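Local coordinates for protein short chain dehydrogenase/reductase (Acinetobacter baumannii, PDB 4IUY) that probably catalyses the NAD(P)-dependent oxidation of an alcohol or reduction of a carbonyl, as a Rossmann-fold member of the short-chain dehydrogenase/reductase family, at residues L46-G51 and Y75-Y80; N202-A207 and Q256-I261; Y210-I215 and F237-D242; K230-R235 and G267-A272. All coordinates share one frame; numbering follows the deposited sequence.

Contact 1: residues L46-G51 and Y75-Y80; sequences LFAKEG and YGVQVY
The aromatic ring of Tyr-75 is laid over the closing turn of helix 38-49, so that one face meets the main chain itself: Lys-49 CA stands 3.7 Å above the ring plane, displaced toward the rim. The aliphatic start of the lysine side chain continues the same cover, with Lys-49 CB 4.2 Å from the ring centroid in a CH-pi contact and CG 3.6 Å from Tyr-75 CE1. With CG anti to the backbone N (chi1 -156°), the lysine chain travels alongside the tyrosine in the same direction before bending at chi3 and leading its ammonium end away. Ala-48 fills the other part of the junction. Its CB meets Tyr-75 CD2 at 3.7 Å and Val-77 CG2 at 3.8 Å, while the other valine methyl, CG1, lies against the carbonyl oxygen of Ala-48 and against Gly-51. A Schellman motif closes the helix here, with Gly-51, at positive phi, as its C-prime residue: Ala-52 N bonds to Phe-47 O and Gly-51 N to Ala-48 O. Ala-48 O also accepts from a water at 3.0 Å, and this water makes a second, weak bond to the carbonyl oxygen of Tyr-75, linking the C-terminal ends of helices 38-49 and 65-75. Tyr-75 OH reaches back to Glu-45 of helix 38-49, and Ile-71 adds apolar cover to Ala-48 and Val-77. The chemistry is thus mainly apolar, with water as the polar link between two helix ends; the bond to Glu-45 fixes the far end of the phenol, while Lys-49 over the face and Ala-48 CB at CD2 probably hinder the ring's turning.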
loop_
_atom_site.group_PDB
_atom_site.type_symbol
_atom_site.label_atom_id
_atom_site.label_comp_id
_atom_site.label_asym_id
_atom_site.label_seq_id
_atom_site.Cartn_x
_atom_site.Cartn_y
_atom_site.Cartn_z
ATOM N N LEU D 46 23.428 9.155 19.663
ATOM C CA LEU D 46 23.553 7.798 19.153
ATOM C C LEU D 46 24.734 7.657 18.171
ATOM O O LEU D 46 25.575 6.775 18.338
ATOM C CB LEU D 46 22.248 7.354 18.472
ATOM C CG LEU D 46 22.387 6.061 17.653
ATOM C CD1 LEU D 46 22.657 4.886 18.580
ATOM C CD2 LEU D 46 21.172 5.791 16.801
ATOM N N PHE D 47 24.806 8.508 17.147
ATOM C CA PHE D 47 25.901 8.386 16.177
ATOM C C PHE D 47 27.272 8.747 16.798
ATOM O O PHE D 47 28.277 8.107 16.498
ATOM C CB PHE D 47 25.602 9.175 14.888
ATOM C CG PHE D 47 24.639 8.454 13.955
ATOM C CD1 PHE D 47 25.111 7.559 13.008
ATOM C CD2 PHE D 47 23.265 8.620 14.077
ATOM C CE1 PHE D 47 24.242 6.874 12.173
ATOM C CE2 PHE D 47 22.383 7.936 13.246
ATOM C CZ PHE D 47 22.871 7.053 12.294
ATOM N N ALA D 48 27.293 9.716 17.706
ATOM C CA ALA D 48 28.532 10.075 18.408
ATOM C C ALA D 48 29.030 8.905 19.258
ATOM O O ALA D 48 30.205 8.576 19.239
ATOM C CB ALA D 48 28.318 11.311 19.287
ATOM N N LYS D 49 28.112 8.253 19.965
ATOM C CA LYS D 49 28.456 7.086 20.762
ATOM C C LYS D 49 29.036 5.982 19.876
ATOM O O LYS D 49 29.932 5.258 20.293
ATOM C CB LYS D 49 27.212 6.607 21.497
ATOM C CG LYS D 49 27.417 5.801 22.758
ATOM C CD LYS D 49 26.116 5.099 23.069
ATOM C CE LYS D 49 24.931 6.081 22.893
ATOM N NZ LYS D 49 23.600 5.406 22.816
ATOM N N GLU D 50 28.556 5.892 18.639
ATOM C CA GLU D 50 29.073 4.904 17.693
ATOM C C GLU D 50 30.340 5.396 16.956
ATOM O O GLU D 50 30.744 4.812 15.949
ATOM C CB GLU D 50 27.988 4.479 16.686
ATOM C CG GLU D 50 26.833 3.722 17.333
ATOM C CD GLU D 50 27.327 2.486 18.059
ATOM O OE1 GLU D 50 28.117 1.734 17.454
ATOM O OE2 GLU D 50 26.980 2.302 19.251
ATOM N N GLY D 51 30.936 6.490 17.445
ATOM C CA GLY D 51 32.209 6.983 16.926
ATOM C C GLY D 51 32.116 7.828 15.665
ATOM O O GLY D 51 33.111 8.061 15.006
ATOM N N TYR D 75 32.304 11.621 24.066
ATOM C CA TYR D 75 32.585 10.709 22.957
ATOM C C TYR D 75 33.807 11.073 22.142
ATOM O O TYR D 75 34.299 10.250 21.385
ATOM C CB TYR D 75 31.374 10.551 22.044
ATOM C CG TYR D 75 30.146 10.204 22.816
ATOM C CD1 TYR D 75 30.058 8.997 23.494
ATOM C CD2 TYR D 75 29.060 11.075 22.860
ATOM C CE1 TYR D 75 28.918 8.667 24.221
ATOM C CE2 TYR D 75 27.925 10.763 23.582
ATOM C CZ TYR D 75 27.853 9.555 24.264
ATOM O OH TYR D 75 26.708 9.239 24.977
ATOM N N GLY D 76 34.286 12.306 22.302
ATOM C CA GLY D 76 35.483 12.782 21.634
ATOM C C GLY D 76 35.418 12.847 20.113
ATOM O O GLY D 76 36.448 12.784 19.452
ATOM N N VAL D 77 34.216 12.976 19.555
ATOM C CA VAL D 77 34.046 13.140 18.109
ATOM C C VAL D 77 34.000 14.625 17.684
ATOM O O VAL D 77 33.815 15.510 18.510
ATOM C CB VAL D 77 32.756 12.417 17.634
ATOM C CG1 VAL D 77 32.809 10.966 18.048
ATOM C CG2 VAL D 77 31.525 13.080 18.221
ATOM N N GLN D 78 34.155 14.890 16.391
ATOM C CA GLN D 78 33.983 16.239 15.852
ATOM C C GLN D 78 32.514 16.677 15.903
ATOM O O GLN D 78 31.604 15.875 15.602
ATOM C CB GLN D 78 34.481 16.295 14.405
ATOM C CG GLN D 78 35.964 16.008 14.278
ATOM C CD GLN D 78 36.761 16.954 15.148
ATOM O OE1 GLN D 78 37.340 16.542 16.167
ATOM N NE2 GLN D 78 36.782 18.240 14.769
ATOM N N VAL D 79 32.267 17.920 16.323
ATOM C CA VAL D 79 30.903 18.471 16.284
ATOM C C VAL D 79 30.894 19.853 15.631
ATOM O O VAL D 79 31.619 20.741 16.032
ATOM C CB VAL D 79 30.271 18.613 17.687
ATOM C CG1 VAL D 79 28.840 19.062 17.565
ATOM C CG2 VAL D 79 30.317 17.316 18.430
ATOM N N TYR D 80 30.053 20.028 14.626
ATOM C CA TYR D 80 29.867 21.330 14.013
ATOM C C TYR D 80 28.410 21.732 14.249
ATOM O O TYR D 80 27.519 20.917 14.115
ATOM C CB TYR D 80 30.167 21.267 12.523
ATOM C CG TYR D 80 31.606 20.943 12.195
ATOM C CD1 TYR D 80 32.532 21.959 11.965
ATOM C CD2 TYR D 80 32.050 19.609 12.119
ATOM C CE1 TYR D 80 33.864 21.672 11.663
ATOM C CE2 TYR D 80 33.392 19.307 11.822
ATOM C CZ TYR D 80 34.294 20.347 11.586
ATOM O OH TYR D 80 35.628 20.073 11.280
HETATM O O HOH W 1 32.802 7.486 20.319
#

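Contact 2: residues N202-A207 and Q256-I261; sequences NVNAIA and QGITGI
Segment 202-207, on strand 202-208, and the irregular segment 256-261 run in broadly the same direction, their backbones closest at Asn-202 with Thr-259 and Asn-204 with Gly-260. Main-chain bonds join them at two points: Gly-260 N donates to Val-203 O at 2.7 Å, and Ala-205 N to Ile-261 O at 2.8 Å. Between and beside these, side chains supply the remaining bonds. Val-203 N gives its hydrogen to Thr-259 OG1 at 2.9 Å in a nearly straight bond (170°), the hydroxyl being placed by a chi1 of -164° that turns it anti to its own main-chain nitrogen. The amide of Asn-204 works with both ends: OD1 accepts from Ile-261 N at 3.1 Å, and ND2 donates to Ile-258 O at 3.0 Å, approaching from above that carbonyl's plane. Asn-202 ND2 reaches the same Ile-258 O, also at 3.0 Å, but nearly along the C=O axis, so two amides grip one buried oxygen from different directions. Asn-202 OD1 is held by Ser-159, which helps fix that amide's rotation. Ile-261 CG1 packs 3.3 Å from Asn-204 OD1. The contact leads into strand 262-265, the last of the parallel sheet, while strand 159-163 borders 202-208 on its other side. Val-203, Ala-205 and Thr-259 lie against helix 176-196, Asn-204 and Ile-206 against helix 244-251, and Ile-258, Thr-259 and Ile-261 also pack on a second subunit.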
loop_
_atom_site.group_PDB
_atom_site.type_symbol
_atom_site.label_atom_id
_atom_site.label_comp_id
_atom_site.label_asym_id
_atom_site.label_seq_id
_atom_site.Cartn_x
_atom_site.Cartn_y
_atom_site.Cartn_z
ATOM N N ASN D 202 21.850 5.900 -1.546
ATOM C CA ASN D 202 20.567 5.278 -1.239
ATOM C C ASN D 202 19.696 6.194 -0.334
ATOM O O ASN D 202 20.214 6.962 0.492
ATOM C CB ASN D 202 20.727 3.853 -0.659
ATOM C CG ASN D 202 21.483 3.827 0.662
ATOM O OD1 ASN D 202 22.235 4.754 0.984
ATOM N ND2 ASN D 202 21.295 2.750 1.433
ATOM N N VAL D 203 18.380 6.105 -0.507
ATOM C CA VAL D 203 17.458 7.013 0.152
ATOM C C VAL D 203 16.332 6.203 0.797
ATOM O O VAL D 203 15.584 5.493 0.115
ATOM C CB VAL D 203 16.860 8.030 -0.844
ATOM C CG1 VAL D 203 15.993 9.047 -0.107
ATOM C CG2 VAL D 203 17.988 8.755 -1.651
ATOM N N ASN D 204 16.222 6.315 2.118
ATOM C CA ASN D 204 15.241 5.548 2.879
ATOM C C ASN D 204 14.548 6.376 3.951
ATOM O O ASN D 204 14.976 7.486 4.287
ATOM C CB ASN D 204 15.900 4.326 3.507
ATOM C CG ASN D 204 16.378 3.353 2.478
ATOM O OD1 ASN D 204 15.580 2.634 1.857
ATOM N ND2 ASN D 204 17.680 3.364 2.227
ATOM N N ALA D 205 13.465 5.829 4.485
ATOM C CA ALA D 205 12.675 6.535 5.477
ATOM C C ALA D 205 12.474 5.714 6.735
ATOM O O ALA D 205 12.429 4.496 6.694
ATOM C CB ALA D 205 11.292 6.940 4.869
ATOM N N ILE D 206 12.333 6.405 7.853
ATOM C CA ILE D 206 11.898 5.794 9.085
ATOM C C ILE D 206 10.618 6.475 9.542
ATOM O O ILE D 206 10.546 7.714 9.584
ATOM C CB ILE D 206 12.963 5.932 10.173
ATOM C CG1 ILE D 206 14.199 5.130 9.749
ATOM C CG2 ILE D 206 12.389 5.441 11.517
ATOM C CD1 ILE D 206 15.440 5.376 10.588
ATOM N N ALA D 207 9.615 5.664 9.870
ATOM C CA ALA D 207 8.301 6.151 10.268
ATOM C C ALA D 207 8.015 5.780 11.723
ATOM O O ALA D 207 7.551 4.687 12.012
ATOM C CB ALA D 207 7.214 5.558 9.345
ATOM N N GLN D 256 23.262 -0.918 2.454
ATOM C CA GLN D 256 23.575 -0.413 1.129
ATOM C C GLN D 256 22.713 -1.027 0.019
ATOM O O GLN D 256 22.486 -0.374 -0.996
ATOM C CB GLN D 256 25.073 -0.513 0.817
ATOM C CG GLN D 256 25.628 -1.900 0.714
ATOM C CD GLN D 256 27.104 -1.880 0.362
ATOM O OE1 GLN D 256 27.935 -2.460 1.068
ATOM N NE2 GLN D 256 27.441 -1.191 -0.734
ATOM N N GLY D 257 22.213 -2.249 0.218
ATOM C CA GLY D 257 21.360 -2.881 -0.784
ATOM C C GLY D 257 19.893 -2.472 -0.684
ATOM O O GLY D 257 19.023 -2.976 -1.394
ATOM N N ILE D 258 19.621 -1.552 0.229
ATOM C CA ILE D 258 18.275 -1.114 0.528
ATOM C C ILE D 258 18.115 0.320 0.102
ATOM O O ILE D 258 18.846 1.168 0.561
ATOM C CB ILE D 258 18.009 -1.168 2.061
ATOM C CG1 ILE D 258 18.196 -2.580 2.598
ATOM C CG2 ILE D 258 16.613 -0.614 2.417
ATOM C CD1 ILE D 258 17.965 -2.653 4.110
ATOM N N THR D 259 17.160 0.594 -0.770
ATOM C CA THR D 259 16.847 1.973 -1.113
ATOM C C THR D 259 15.365 2.095 -1.453
ATOM O O THR D 259 14.796 1.190 -2.079
ATOM C CB THR D 259 17.737 2.540 -2.260
ATOM O OG1 THR D 259 17.628 3.973 -2.273
ATOM C CG2 THR D 259 17.331 2.004 -3.642
ATOM N N GLY D 260 14.749 3.196 -1.022
ATOM C CA GLY D 260 13.364 3.471 -1.364
ATOM C C GLY D 260 12.312 2.892 -0.442
ATOM O O GLY D 260 11.170 2.734 -0.852
ATOM N N ILE D 261 12.680 2.575 0.798
ATOM C CA ILE D 261 11.738 1.933 1.701
ATOM C C ILE D 261 11.438 2.801 2.904
ATOM O O ILE D 261 12.188 3.725 3.222
ATOM C CB ILE D 261 12.233 0.532 2.192
ATOM C CG1 ILE D 261 13.283 0.680 3.280
ATOM C CG2 ILE D 261 12.780 -0.309 1.020
ATOM C CD1 ILE D 261 13.499 -0.575 4.055
#

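Contact 3: residues Y210-I215 and F237-D242; sequences YMITEI and FVEFDD
Met-211, a selenomethionine in the crystal, sends its side chain across that of Phe-240 at about a right angle, and its SE comes to the ring's edge rather than its face, 3.9 Å from Phe-240 CE1. This is a Met-aromatic contact made in the ring plane. CG lies anti to the carbonyl carbon (chi1 -65°) and the chain is extended at chi2 (173°), which carries SE out to Phe-240, while farther back CG of Met-211 rests on Val-238 CB at 3.7 Å, the two side chains running obliquely to each other. On the other side of the joint, Tyr-210 CB lies 3.9 Å from Phe-237 CD1, and Tyr-210 OH is hydrogen-bonded to Asn-172. Ile-212 and Glu-239 extend side by side in the same direction. The backbones form a single bridge between Met-211 and Val-238: Val-238 N donates to Tyr-210 O at 2.9 Å, and Ile-212 N gives a weak return bond to Val-238 O at 3.4 Å. The bridge ties the loop after strand 202-208 to the one before helix 244-251, at the base of helices 217-221 and 223-231, the region that in short-chain dehydrogenases commonly helps form the variable substrate-binding loop.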
loop_
_atom_site.group_PDB
_atom_site.type_symbol
_atom_site.label_atom_id
_atom_site.label_comp_id
_atom_site.label_asym_id
_atom_site.label_seq_id
_atom_site.Cartn_x
_atom_site.Cartn_y
_atom_site.Cartn_z
ATOM N N TYR D 210 3.765 7.041 17.770
ATOM C CA TYR D 210 3.712 8.106 18.755
ATOM C C TYR D 210 4.794 7.956 19.803
ATOM O O TYR D 210 4.864 6.959 20.521
ATOM C CB TYR D 210 2.343 8.185 19.421
ATOM C CG TYR D 210 1.255 8.682 18.502
ATOM C CD1 TYR D 210 0.988 10.043 18.376
ATOM C CD2 TYR D 210 0.499 7.798 17.747
ATOM C CE1 TYR D 210 -0.022 10.500 17.525
ATOM C CE2 TYR D 210 -0.500 8.248 16.892
ATOM C CZ TYR D 210 -0.762 9.581 16.790
ATOM O OH TYR D 210 -1.757 9.990 15.934
HETATM N N MSE D 211 5.646 8.964 19.881
HETATM C CA MSE D 211 6.754 8.916 20.814
HETATM C C MSE D 211 6.432 9.658 22.067
HETATM O O MSE D 211 5.895 10.763 22.024
HETATM C CB MSE D 211 8.010 9.473 20.182
HETATM C CG MSE D 211 8.439 8.589 19.045
HETATM SE SE MSE D 211 9.884 9.351 18.084
HETATM C CE MSE D 211 8.985 10.794 17.148
ATOM N N ILE D 212 6.741 9.028 23.191
ATOM C CA ILE D 212 6.522 9.671 24.461
ATOM C C ILE D 212 7.471 10.878 24.616
ATOM O O ILE D 212 8.664 10.738 24.917
ATOM C CB ILE D 212 6.552 8.645 25.615
ATOM C CG1 ILE D 212 6.467 9.383 26.949
ATOM C CG2 ILE D 212 7.782 7.744 25.519
ATOM C CD1 ILE D 212 5.227 10.243 27.066
ATOM N N THR D 213 6.915 12.057 24.330
ATOM C CA THR D 213 7.647 13.318 24.370
ATOM C C THR D 213 6.879 14.339 25.210
ATOM O O THR D 213 5.795 14.037 25.726
ATOM C CB THR D 213 7.853 13.917 22.964
ATOM O OG1 THR D 213 6.607 14.409 22.457
ATOM C CG2 THR D 213 8.429 12.884 22.006
ATOM N N GLU D 214 7.437 15.542 25.337
ATOM C CA GLU D 214 6.867 16.573 26.214
ATOM C C GLU D 214 5.947 17.608 25.548
ATOM O O GLU D 214 5.182 18.294 26.228
ATOM C CB GLU D 214 7.998 17.276 26.968
ATOM C CG GLU D 214 8.978 16.289 27.605
ATOM C CD GLU D 214 8.284 15.239 28.469
ATOM O OE1 GLU D 214 8.626 14.043 28.347
ATOM O OE2 GLU D 214 7.392 15.605 29.266
ATOM N N ILE D 215 6.031 17.724 24.227
ATOM C CA ILE D 215 5.146 18.611 23.473
ATOM C C ILE D 215 3.736 18.007 23.422
ATOM O O ILE D 215 2.747 18.705 23.166
ATOM C CB ILE D 215 5.668 18.875 22.047
ATOM C CG1 ILE D 215 7.198 18.926 22.044
ATOM C CG2 ILE D 215 5.077 20.169 21.498
ATOM C CD1 ILE D 215 7.803 19.085 20.670
ATOM N N PHE D 237 4.035 3.233 23.957
ATOM C CA PHE D 237 4.388 4.256 22.997
ATOM C C PHE D 237 5.833 3.991 22.590
ATOM O O PHE D 237 6.535 3.207 23.218
ATOM C CB PHE D 237 4.201 5.669 23.581
ATOM C CG PHE D 237 2.762 6.041 23.804
ATOM C CD1 PHE D 237 1.876 6.100 22.734
ATOM C CD2 PHE D 237 2.290 6.329 25.071
ATOM C CE1 PHE D 237 0.543 6.437 22.929
ATOM C CE2 PHE D 237 0.960 6.667 25.273
ATOM C CZ PHE D 237 0.085 6.720 24.202
ATOM N N VAL D 238 6.250 4.640 21.521
ATOM C CA VAL D 238 7.581 4.461 20.955
ATOM C C VAL D 238 8.639 5.129 21.806
ATOM O O VAL D 238 8.449 6.250 22.256
ATOM C CB VAL D 238 7.604 5.032 19.540
ATOM C CG1 VAL D 238 8.990 4.909 18.917
ATOM C CG2 VAL D 238 6.474 4.349 18.692
ATOM N N GLU D 239 9.706 4.394 22.110
ATOM C CA GLU D 239 10.872 4.952 22.796
ATOM C C GLU D 239 11.914 5.319 21.761
ATOM O O GLU D 239 12.046 4.609 20.757
ATOM C CB GLU D 239 11.480 3.918 23.742
ATOM C CG GLU D 239 10.544 3.459 24.848
ATOM C CD GLU D 239 10.402 4.472 25.964
ATOM O OE1 GLU D 239 11.128 5.488 25.953
ATOM O OE2 GLU D 239 9.564 4.253 26.866
ATOM N N PHE D 240 12.705 6.359 22.035
ATOM C CA PHE D 240 13.780 6.790 21.116
ATOM C C PHE D 240 14.715 5.625 20.754
ATOM O O PHE D 240 15.129 5.479 19.618
ATOM C CB PHE D 240 14.592 7.922 21.750
ATOM C CG PHE D 240 13.884 9.251 21.767
ATOM C CD1 PHE D 240 12.837 9.511 20.890
ATOM C CD2 PHE D 240 14.257 10.234 22.680
ATOM C CE1 PHE D 240 12.197 10.721 20.907
ATOM C CE2 PHE D 240 13.618 11.453 22.711
ATOM C CZ PHE D 240 12.591 11.705 21.818
ATOM N N ASP D 241 15.038 4.807 21.748
ATOM C CA ASP D 241 15.875 3.631 21.571
ATOM C C ASP D 241 15.347 2.645 20.547
ATOM O O ASP D 241 16.141 1.914 19.933
ATOM C CB ASP D 241 16.075 2.892 22.902
ATOM C CG ASP D 241 17.138 3.519 23.761
ATOM O OD1 ASP D 241 18.016 4.222 23.208
ATOM O OD2 ASP D 241 17.117 3.284 24.984
ATOM N N ASP D 242 14.025 2.630 20.347
ATOM C CA ASP D 242 13.449 1.715 19.358
ATOM C C ASP D 242 13.968 2.015 17.949
ATOM O O ASP D 242 13.916 1.137 17.084
ATOM C CB ASP D 242 11.910 1.764 19.372
ATOM C CG ASP D 242 11.315 1.225 20.674
ATOM O OD1 ASP D 242 12.001 0.428 21.360
ATOM O OD2 ASP D 242 10.162 1.605 21.012
#

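Contact 4: residues K230-R235 and G267-A272; sequences KKIPTR and GGHSAA
A type I beta turn, Ile-232 to Arg-235, packs against Gly-267 and Gly-268 and the 3-10 turn that follows them, joining the exit of helix 223-231 to the loop beyond the final sheet strand, 262-265. Ile-232 CG1 sits squarely over the centre of the His-269 ring, 3.6 Å from the centroid and only 9° from the ring normal, a well-centred CH-pi contact. The imidazole is turned beneath it by a chi1 of -163°, which sets its CG opposite the residue's own nitrogen, and Ile-232 CD1 lies 3.9 Å from His-269 ND1. Pro-233 presses its ring on the glycine backbone: CD is 3.3 Å from Gly-267 O, and CG is 3.3 Å from Gly-268 O. Both glycines have positive phi; having no side chain, Gly-268 leaves room for Pro-233 and Gly-267 for Thr-234. One weak bond, from Thr-234 N to Gly-267 O at 3.3 Å, adds a polar tie. Farther along, Ala-272 CB touches Lys-231 O at 3.5 Å. Asp-266 accepts from the backbone nitrogens of Gly-268 and Ser-270 and so steadies the glycine turn. Pro-233 and Ala-271 also pack on a second subunit, while Ala-271 O is bonded to Thr-171 of a third. The attachment therefore depends chiefly on hydrocarbon laid against an imidazole face and peptide carbonyls, with little hydrogen bonding of its own.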
loop_
_atom_site.group_PDB
_atom_site.type_symbol
_atom_site.label_atom_id
_atom_site.label_comp_id
_atom_site.label_asym_id
_atom_site.label_seq_id
_atom_site.Cartn_x
_atom_site.Cartn_y
_atom_site.Cartn_z
ATOM N N LYS D 230 -4.113 1.207 24.769
ATOM C CA LYS D 230 -4.639 -0.159 24.683
ATOM C C LYS D 230 -4.894 -0.625 23.258
ATOM O O LYS D 230 -4.992 -1.824 23.014
ATOM C CB LYS D 230 -5.907 -0.362 25.525
ATOM C CG LYS D 230 -5.679 -0.629 26.995
ATOM C CD LYS D 230 -6.915 -1.309 27.592
ATOM C CE LYS D 230 -6.689 -1.778 29.029
ATOM N NZ LYS D 230 -7.901 -2.447 29.619
ATOM N N LYS D 231 -4.921 0.302 22.306
ATOM C CA LYS D 231 -5.140 -0.074 20.904
ATOM C C LYS D 231 -3.821 -0.556 20.321
ATOM O O LYS D 231 -3.803 -1.436 19.463
ATOM C CB LYS D 231 -5.658 1.107 20.065
ATOM C CG LYS D 231 -6.929 1.830 20.560
ATOM C CD LYS D 231 -8.242 1.067 20.398
ATOM C CE LYS D 231 -9.426 2.009 20.731
ATOM N NZ LYS D 231 -10.773 1.358 20.811
ATOM N N ILE D 232 -2.712 0.017 20.795
ATOM C CA ILE D 232 -1.386 -0.356 20.293
ATOM C C ILE D 232 -1.013 -1.777 20.748
ATOM O O ILE D 232 -1.028 -2.062 21.943
ATOM C CB ILE D 232 -0.302 0.634 20.783
ATOM C CG1 ILE D 232 -0.614 2.060 20.310
ATOM C CG2 ILE D 232 1.077 0.227 20.275
ATOM C CD1 ILE D 232 0.308 3.116 20.896
ATOM N N PRO D 233 -0.651 -2.660 19.798
ATOM C CA PRO D 233 -0.418 -4.077 20.121
ATOM C C PRO D 233 0.561 -4.303 21.262
ATOM O O PRO D 233 0.253 -5.084 22.153
ATOM C CB PRO D 233 0.148 -4.649 18.809
ATOM C CG PRO D 233 -0.458 -3.808 17.748
ATOM C CD PRO D 233 -0.480 -2.400 18.355
ATOM N N THR D 234 1.698 -3.623 21.273
ATOM C CA THR D 234 2.613 -3.764 22.404
ATOM C C THR D 234 2.180 -2.974 23.627
ATOM O O THR D 234 2.808 -3.069 24.679
ATOM C CB THR D 234 4.004 -3.263 22.084
ATOM O OG1 THR D 234 3.915 -1.872 21.797
ATOM C CG2 THR D 234 4.604 -4.006 20.917
ATOM N N ARG D 235 1.160 -2.135 23.466
ATOM C CA ARG D 235 0.704 -1.280 24.558
ATOM C C ARG D 235 1.792 -0.389 25.174
ATOM O O ARG D 235 1.829 -0.143 26.381
ATOM C CB ARG D 235 -0.012 -2.107 25.607
ATOM C CG ARG D 235 -1.301 -2.650 25.050
ATOM C CD ARG D 235 -2.031 -3.448 26.038
ATOM N NE ARG D 235 -3.267 -3.989 25.487
ATOM C CZ ARG D 235 -4.168 -4.638 26.224
ATOM N NH1 ARG D 235 -3.963 -4.815 27.528
ATOM N NH2 ARG D 235 -5.272 -5.097 25.663
ATOM N N GLY D 267 5.559 -0.506 17.250
ATOM C CA GLY D 267 4.996 -1.560 18.095
ATOM C C GLY D 267 3.674 -2.108 17.552
ATOM O O GLY D 267 2.824 -2.585 18.313
ATOM N N GLY D 268 3.512 -2.043 16.227
ATOM C CA GLY D 268 2.357 -2.599 15.552
ATOM C C GLY D 268 1.157 -1.680 15.459
ATOM O O GLY D 268 0.101 -2.094 14.962
ATOM N N HIS D 269 1.333 -0.424 15.880
ATOM C CA HIS D 269 0.235 0.537 15.905
ATOM C C HIS D 269 -0.527 0.633 14.555
ATOM O O HIS D 269 -1.770 0.586 14.515
ATOM C CB HIS D 269 0.743 1.920 16.315
ATOM C CG HIS D 269 -0.347 2.850 16.744
ATOM N ND1 HIS D 269 -0.110 4.150 17.136
ATOM C CD2 HIS D 269 -1.680 2.652 16.883
ATOM C CE1 HIS D 269 -1.255 4.726 17.454
ATOM N NE2 HIS D 269 -2.221 3.835 17.326
ATOM N N SER D 270 0.217 0.742 13.460
ATOM C CA SER D 270 -0.396 0.911 12.146
ATOM C C SER D 270 -1.110 -0.361 11.642
ATOM O O SER D 270 -1.881 -0.304 10.693
ATOM C CB SER D 270 0.657 1.337 11.122
ATOM O OG SER D 270 1.617 0.303 11.005
ATOM N N ALA D 271 -0.825 -1.497 12.279
ATOM C CA ALA D 271 -1.438 -2.777 11.946
ATOM C C ALA D 271 -2.606 -3.076 12.865
ATOM O O ALA D 271 -3.278 -4.074 12.695
ATOM C CB ALA D 271 -0.436 -3.889 12.030
ATOM N N ALA D 272 -2.820 -2.218 13.853
ATOM C CA ALA D 272 -3.803 -2.485 14.895
ATOM C C ALA D 272 -5.201 -2.653 14.311
ATOM O O ALA D 272 -5.502 -2.088 13.255
ATOM C CB ALA D 272 -3.772 -1.385 15.938
#

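Contacts 3 and 4 form one continuous region: Tyr-210 CD2 touches His-269 CE1 at 3.5 Å and Phe-237 CD1 touches Ile-232 CD1 at 3.8 Å, with their centres 14 Å apart and their segments alternating along the chain. Contact 3 is nested within the loop that contact 2 closes, and its first segment follows shortly after strand 202-208. Contacts 2 and 4 share the second subunit as a neighbour. Contact 1, at the far end of the sheet, lies about 34 Å from contact 4 between centres, yet its helix 38-49 reaches Phe-240 of contact 3. No cofactor is bound in this apo structure; by family likeness, contact 3 probably lies close to the substrate pocket.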